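Local structure of toxin PAU_02230 (Photorhabdus asymbiotica subsp. asymbiotica ATCC 43949, 6HV6) at residues Y305-P310 and A325-K330; I76-E81 and K159-F164. The protein is a bacterial toxin, PaTox, whose modelled part combines a largely helical region with an antiparallel beta-sheet flanked by helices. The protein carries 1 engineered substitution. All blocks are in the same frame, centred on the assembly; numbering follows the deposited sequence.

Contact 1: residues Y305-P310 and A325-K330; sequences YVFYDP and AFFQKK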
loop_
_atom_site.group_PDB
_atom_site.type_symbol
_atom_site.label_atom_id
_atom_site.label_comp_id
_atom_site.label_asym_id
_atom_site.label_seq_id
_atom_site.Cartn_x
_atom_site.Cartn_y
_atom_site.Cartn_z
ATOM N N TYR A 305 21.668 -0.608 6.966
ATOM C CA TYR A 305 21.237 -1.026 5.638
ATOM C C TYR A 305 19.725 -1.216 5.697
ATOM O O TYR A 305 19.231 -1.984 6.532
ATOM C CB TYR A 305 21.939 -2.315 5.209
ATOM C CG TYR A 305 23.457 -2.200 5.290
ATOM C CD1 TYR A 305 24.134 -2.492 6.469
ATOM C CD2 TYR A 305 24.194 -1.744 4.209
ATOM C CE1 TYR A 305 25.510 -2.360 6.559
ATOM C CE2 TYR A 305 25.581 -1.611 4.289
ATOM C CZ TYR A 305 26.224 -1.916 5.469
ATOM O OH TYR A 305 27.593 -1.791 5.564
ATOM N N VAL A 306 18.996 -0.514 4.833
ATOM C CA VAL A 306 17.542 -0.373 4.975
ATOM C C VAL A 306 16.853 -0.862 3.710
ATOM O O VAL A 306 17.239 -0.483 2.600
ATOM C CB VAL A 306 17.131 1.083 5.266
ATOM C CG1 VAL A 306 15.600 1.163 5.585
ATOM C CG2 VAL A 306 17.958 1.679 6.391
ATOM N N PHE A 307 15.819 -1.676 3.879
ATOM C CA PHE A 307 14.922 -2.068 2.795
ATOM C C PHE A 307 13.570 -1.423 3.062
ATOM O O PHE A 307 12.947 -1.702 4.089
ATOM C CB PHE A 307 14.795 -3.594 2.717
ATOM C CG PHE A 307 13.737 -4.081 1.745
ATOM C CD1 PHE A 307 13.543 -3.444 0.521
ATOM C CD2 PHE A 307 12.953 -5.182 2.049
ATOM C CE1 PHE A 307 12.574 -3.895 -0.373
ATOM C CE2 PHE A 307 11.987 -5.644 1.157
ATOM C CZ PHE A 307 11.794 -4.997 -0.049
ATOM N N TYR A 308 13.132 -0.545 2.162
ATOM C CA TYR A 308 11.818 0.096 2.248
ATOM C C TYR A 308 10.917 -0.500 1.175
ATOM O O TYR A 308 11.157 -0.302 -0.023
ATOM C CB TYR A 308 11.917 1.611 2.068
ATOM C CG TYR A 308 10.568 2.333 1.963
ATOM C CD1 TYR A 308 9.493 1.971 2.762
ATOM C CD2 TYR A 308 10.383 3.379 1.074
ATOM C CE1 TYR A 308 8.274 2.636 2.690
ATOM C CE2 TYR A 308 9.155 4.042 0.992
ATOM C CZ TYR A 308 8.122 3.662 1.797
ATOM O OH TYR A 308 6.922 4.315 1.709
ATOM N N ASP A 309 9.900 -1.254 1.602
ATOM C CA ASP A 309 8.833 -1.685 0.701
ATOM C C ASP A 309 7.595 -0.865 1.013
ATOM O O ASP A 309 6.982 -1.066 2.075
ATOM C CB ASP A 309 8.534 -3.174 0.856
ATOM C CG ASP A 309 7.474 -3.680 -0.127
ATOM O OD1 ASP A 309 6.810 -2.873 -0.798
ATOM O OD2 ASP A 309 7.325 -4.913 -0.241
ATOM N N PRO A 310 7.200 0.061 0.135
ATOM C CA PRO A 310 5.990 0.869 0.384
ATOM C C PRO A 310 4.754 0.075 0.757
ATOM O O PRO A 310 3.876 0.624 1.427
ATOM C CB PRO A 310 5.797 1.592 -0.954
ATOM C CG PRO A 310 7.214 1.818 -1.430
ATOM C CD PRO A 310 7.921 0.513 -1.072
ATOM N N ALA A 325 19.545 -10.775 2.212
ATOM C CA ALA A 325 18.846 -12.049 2.360
ATOM C C ALA A 325 17.352 -11.817 2.565
ATOM O O ALA A 325 16.517 -12.504 1.967
ATOM C CB ALA A 325 19.437 -12.849 3.519
ATOM N N PHE A 326 17.006 -10.824 3.381
ATOM C CA PHE A 326 15.602 -10.505 3.612
ATOM C C PHE A 326 14.939 -10.027 2.325
ATOM O O PHE A 326 13.848 -10.479 1.970
ATOM C CB PHE A 326 15.495 -9.448 4.708
ATOM C CG PHE A 326 14.098 -9.024 4.994
ATOM C CD1 PHE A 326 13.190 -9.917 5.543
ATOM C CD2 PHE A 326 13.685 -7.735 4.711
ATOM C CE1 PHE A 326 11.895 -9.530 5.805
ATOM C CE2 PHE A 326 12.377 -7.337 4.973
ATOM C CZ PHE A 326 11.489 -8.236 5.526
ATOM N N PHE A 327 15.596 -9.114 1.609
ATOM C CA PHE A 327 15.056 -8.619 0.345
ATOM C C PHE A 327 14.824 -9.762 -0.640
ATOM O O PHE A 327 13.783 -9.818 -1.309
ATOM C CB PHE A 327 16.007 -7.566 -0.243
ATOM C CG PHE A 327 15.674 -7.149 -1.652
ATOM C CD1 PHE A 327 14.797 -6.095 -1.891
ATOM C CD2 PHE A 327 16.251 -7.798 -2.737
ATOM C CE1 PHE A 327 14.484 -5.713 -3.189
ATOM C CE2 PHE A 327 15.946 -7.420 -4.038
ATOM C CZ PHE A 327 15.060 -6.371 -4.264
ATOM N N GLN A 328 15.773 -10.692 -0.742
ATOM C CA GLN A 328 15.583 -11.801 -1.674
ATOM C C GLN A 328 14.406 -12.678 -1.259
ATOM O O GLN A 328 13.624 -13.121 -2.108
ATOM C CB GLN A 328 16.854 -12.642 -1.790
ATOM C CG GLN A 328 16.666 -13.844 -2.716
ATOM C CD GLN A 328 17.933 -14.647 -2.928
ATOM O OE1 GLN A 328 18.728 -14.828 -2.005
ATOM N NE2 GLN A 328 18.129 -15.134 -4.150
ATOM N N LYS A 329 14.265 -12.946 0.040
ATOM C CA LYS A 329 13.118 -13.716 0.511
ATOM C C LYS A 329 11.807 -13.014 0.160
ATOM O O LYS A 329 10.828 -13.661 -0.230
ATOM C CB LYS A 329 13.238 -13.935 2.020
ATOM C CG LYS A 329 12.106 -14.722 2.641
ATOM C CD LYS A 329 12.423 -15.071 4.090
ATOM C CE LYS A 329 12.361 -13.853 5.011
ATOM N NZ LYS A 329 12.806 -14.201 6.403
ATOM N N LYS A 330 11.779 -11.682 0.265
ATOM C CA LYS A 330 10.554 -10.956 -0.054
ATOM C C LYS A 330 10.274 -10.942 -1.556
ATOM O O LYS A 330 9.109 -10.940 -1.967
ATOM C CB LYS A 330 10.640 -9.530 0.501
ATOM C CG LYS A 330 10.655 -9.465 2.040
ATOM C CD LYS A 330 9.357 -10.031 2.652
ATOM C CE LYS A 330 9.599 -11.273 3.487
ATOM N NZ LYS A 330 8.375 -11.667 4.263
#

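Contact 2: residues I76-E81 and K159-F164; sequences IKYNQE and KDINAF. With EDO (1,2-ethanediol), chain C.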
loop_
_atom_site.group_PDB
_atom_site.type_symbol
_atom_site.label_atom_id
_atom_site.label_comp_id
_atom_site.label_asym_id
_atom_site.label_seq_id
_atom_site.Cartn_x
_atom_site.Cartn_y
_atom_site.Cartn_z
ATOM N N ILE A 76 -12.477 -7.992 13.401
ATOM C CA ILE A 76 -13.909 -8.036 13.134
ATOM C C ILE A 76 -14.346 -9.493 13.131
ATOM O O ILE A 76 -13.692 -10.339 12.511
ATOM C CB ILE A 76 -14.249 -7.357 11.795
ATOM C CG1 ILE A 76 -13.615 -5.960 11.731
ATOM C CG2 ILE A 76 -15.756 -7.277 11.623
ATOM C CD1 ILE A 76 -14.216 -4.968 12.715
ATOM N N LYS A 77 -15.440 -9.788 13.826
ATOM C CA LYS A 77 -16.025 -11.124 13.809
ATOM C C LYS A 77 -16.920 -11.274 12.583
ATOM O O LYS A 77 -17.838 -10.475 12.380
ATOM C CB LYS A 77 -16.823 -11.373 15.088
ATOM C CG LYS A 77 -17.230 -12.828 15.293
ATOM C CD LYS A 77 -18.731 -12.971 15.480
ATOM C CE LYS A 77 -19.133 -14.436 15.601
ATOM N NZ LYS A 77 -20.597 -14.604 15.848
ATOM N N TYR A 78 -16.655 -12.292 11.768
ATOM C CA TYR A 78 -17.477 -12.571 10.599
ATOM C C TYR A 78 -17.208 -13.996 10.138
ATOM O O TYR A 78 -16.176 -14.587 10.461
ATOM C CB TYR A 78 -17.200 -11.578 9.463
ATOM C CG TYR A 78 -15.795 -11.669 8.938
ATOM C CD1 TYR A 78 -14.748 -11.027 9.588
ATOM C CD2 TYR A 78 -15.505 -12.405 7.795
ATOM C CE1 TYR A 78 -13.467 -11.123 9.129
ATOM C CE2 TYR A 78 -14.217 -12.507 7.324
ATOM C CZ TYR A 78 -13.201 -11.861 7.996
ATOM O OH TYR A 78 -11.916 -11.954 7.539
ATOM N N ASN A 79 -18.152 -14.540 9.376
ATOM C CA ASN A 79 -17.985 -15.866 8.788
ATOM C C ASN A 79 -17.077 -15.755 7.569
ATOM O O ASN A 79 -17.462 -15.173 6.549
ATOM C CB ASN A 79 -19.336 -16.458 8.405
ATOM C CG ASN A 79 -19.221 -17.903 7.954
ATOM O OD1 ASN A 79 -18.674 -18.196 6.892
ATOM N ND2 ASN A 79 -19.727 -18.814 8.769
ATOM N N GLN A 80 -15.873 -16.323 7.666
ATOM C CA GLN A 80 -14.889 -16.155 6.600
ATOM C C GLN A 80 -15.388 -16.731 5.281
ATOM O O GLN A 80 -15.220 -16.114 4.223
ATOM C CB GLN A 80 -13.558 -16.802 6.996
ATOM C CG GLN A 80 -12.419 -16.533 6.004
ATOM C CD GLN A 80 -12.056 -15.057 5.908
ATOM O OE1 GLN A 80 -11.680 -14.431 6.902
ATOM N NE2 GLN A 80 -12.176 -14.491 4.708
ATOM N N GLU A 81 -16.015 -17.907 5.328
ATOM C CA GLU A 81 -16.470 -18.565 4.107
ATOM C C GLU A 81 -17.545 -17.748 3.401
ATOM O O GLU A 81 -17.495 -17.562 2.175
ATOM C CB GLU A 81 -16.991 -19.965 4.437
ATOM C CG GLU A 81 -17.415 -20.758 3.223
ATOM C CD GLU A 81 -17.932 -22.138 3.575
ATOM O OE1 GLU A 81 -17.639 -22.617 4.693
ATOM O OE2 GLU A 81 -18.631 -22.742 2.733
ATOM N N LYS A 159 -14.264 -2.530 4.646
ATOM C CA LYS A 159 -13.011 -1.785 4.746
ATOM C C LYS A 159 -12.278 -2.103 6.049
ATOM O O LYS A 159 -11.054 -2.273 6.054
ATOM C CB LYS A 159 -13.284 -0.285 4.629
ATOM C CG LYS A 159 -13.510 0.187 3.198
ATOM C CD LYS A 159 -14.206 1.547 3.146
ATOM C CE LYS A 159 -13.281 2.668 3.557
ATOM N NZ LYS A 159 -12.292 3.017 2.487
ATOM N N ASP A 160 -13.008 -2.202 7.161
ATOM C CA ASP A 160 -12.365 -2.559 8.426
ATOM C C ASP A 160 -11.789 -3.973 8.377
ATOM O O ASP A 160 -10.700 -4.226 8.905
ATOM C CB ASP A 160 -13.356 -2.440 9.583
ATOM C CG ASP A 160 -13.599 -1.001 10.008
ATOM O OD1 ASP A 160 -12.835 -0.100 9.599
ATOM O OD2 ASP A 160 -14.573 -0.774 10.760
ATOM N N ILE A 161 -12.515 -4.907 7.766
ATOM C CA ILE A 161 -12.011 -6.270 7.629
ATOM C C ILE A 161 -10.722 -6.274 6.814
ATOM O O ILE A 161 -9.708 -6.859 7.217
ATOM C CB ILE A 161 -13.099 -7.165 7.010
ATOM C CG1 ILE A 161 -14.202 -7.419 8.046
ATOM C CG2 ILE A 161 -12.521 -8.470 6.461
ATOM C CD1 ILE A 161 -15.357 -8.193 7.512
ATOM N N ASN A 162 -10.732 -5.586 5.675
ATOM C CA ASN A 162 -9.539 -5.514 4.834
ATOM C C ASN A 162 -8.377 -4.845 5.561
ATOM O O ASN A 162 -7.225 -5.273 5.422
ATOM C CB ASN A 162 -9.848 -4.762 3.541
ATOM C CG ASN A 162 -10.771 -5.534 2.627
ATOM O OD1 ASN A 162 -10.839 -6.761 2.690
ATOM N ND2 ASN A 162 -11.491 -4.816 1.767
ATOM N N ALA A 163 -8.656 -3.781 6.320
ATOM C CA ALA A 163 -7.596 -3.080 7.040
ATOM C C ALA A 163 -6.979 -3.972 8.106
ATOM O O ALA A 163 -5.752 -3.984 8.291
ATOM C CB ALA A 163 -8.135 -1.792 7.669
ATOM N N PHE A 164 -7.806 -4.731 8.820
ATOM C CA PHE A 164 -7.258 -5.623 9.833
ATOM C C PHE A 164 -6.383 -6.697 9.201
ATOM O O PHE A 164 -5.332 -7.060 9.752
ATOM C CB PHE A 164 -8.373 -6.258 10.650
ATOM C CG PHE A 164 -7.866 -7.088 11.793
ATOM C CD1 PHE A 164 -7.448 -6.488 12.969
ATOM C CD2 PHE A 164 -7.790 -8.464 11.681
ATOM C CE1 PHE A 164 -6.974 -7.247 14.025
ATOM C CE2 PHE A 164 -7.318 -9.232 12.731
ATOM C CZ PHE A 164 -6.908 -8.624 13.903
HETATM C C1 EDO C . -17.016 -2.566 11.233
HETATM O O1 EDO C . -16.609 -1.368 11.900
HETATM C C2 EDO C . -17.650 -3.532 12.224
HETATM O O2 EDO C . -18.309 -4.572 11.494
#

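Contact 1: residues Y305-P310 and A325-K330
Phe307 packs its ring into an aromatic cluster made by Phe326 and Phe327 of helix 320-334. The ring pair Phe307 and Phe327 is T-shaped. Phe327 presents its edge to one face of Phe307, with ring centroids 5.1 Å apart and planes at 83°. The leading atom is Phe327 CD1, which comes down near the rim and lies 3.5 Å from Phe307 CE1. The other face of Phe307 is backed by its own strand, with Asp309 N above it near the rim. Phe326 comes instead to the edge of Phe307, close to its plane. There Phe326 CE2 meets Phe307 CD2 at 3.7 Å, and the two side chains run roughly crosswise.

All three phenylalanines place CG opposite the backbone N. For Phe307 (chi1 172°) this sends the ring out from the strand to the helix.

Lys330 adds its aliphatic base. Its CG lies 4.1 Å from Phe307 CE2, at the ring edge, and also sits over a face of Phe326. Bends at chi2 and chi3 then lead the amine away to Ser176 and Gln333, where NZ is hydrogen-bonded.

The strand belongs to a six-stranded antiparallel sheet, between strands 289-296 and 313-317. Helix 320-334 lies on one side of this sheet. The axes of strand 305-309 and helix 325-330 approach to 9.7 Å and run 20° from parallel. Tyr308 contacts helix 199-211. Trp173 of helix 144-176 borders the cluster, touching Phe307 and Lys330 and meeting Phe326 edge-to-face.

The contact is thus apolar and buried. Strand and helix are joined by ring packing, and neighbours at two edge positions and over both faces probably restrict how the Phe307 ring can turn. The one charged residue that takes part contributes only methylenes here.

Contact 2: residues I76-E81 and K159-F164
Ile161 lies against both Ile76 and Tyr78. Its CD1 methyl sits over one face of the Tyr78 ring in a CH-pi contact, 3.8 Å from the centroid and 20° off the normal. Its second branch reaches further along the ring, with Ile161 CG2 3.7 Å from Tyr78 OH. Ile161 CG1, which carries the CD1 methyl, packs on Ile76 CB at 3.7 Å, the side chains crossing at about a right angle. Ile76 also sends CD1 to within 4.1 Å of Asp160 CB. A 1,2-ethanediol, probably from the crystallisation liquor, lies beside Ile76 and Asp160. It is hydrogen-bonded to Ser157 OG; its very short approach to Asp160 OD2 is doubtful in detail.

Residues 76-79 lead into helix 80-93, with Asn79 at the N-cap. Its OD1 caps Asn82 N, and its own backbone N is held by Asp131. Tyr78, just before the cap, carries CG between the backbone N and the carbonyl carbon (chi1 64°). This rotation helps bring a face of the ring to Ile161 CD1.

Further out, Leu130 of helix 130-138 touches both isoleucines, and Asp131 touches Tyr78. Phe83, one turn into helix 80-93, meets the Tyr78 ring with planes at about 55°.

Contact 2 comes first along the chain and closes before contact 1 opens. Their centres are 28 Å apart, and their nearest atoms are about 13 Å apart, so they do not touch. Contact 2 belongs to the helical part, where the lead-in to helix 80-93 meets helix 144-176. Contact 1 belongs to the six-stranded sheet and helix 320-334. Helix 144-176 connects the two places. Residues 159-164 form part of contact 2, while Trp173 and Ser176, near the end of the same helix, pack beside contact 1. One long helix therefore runs from the early helical region to the later sheet region and is packed in both.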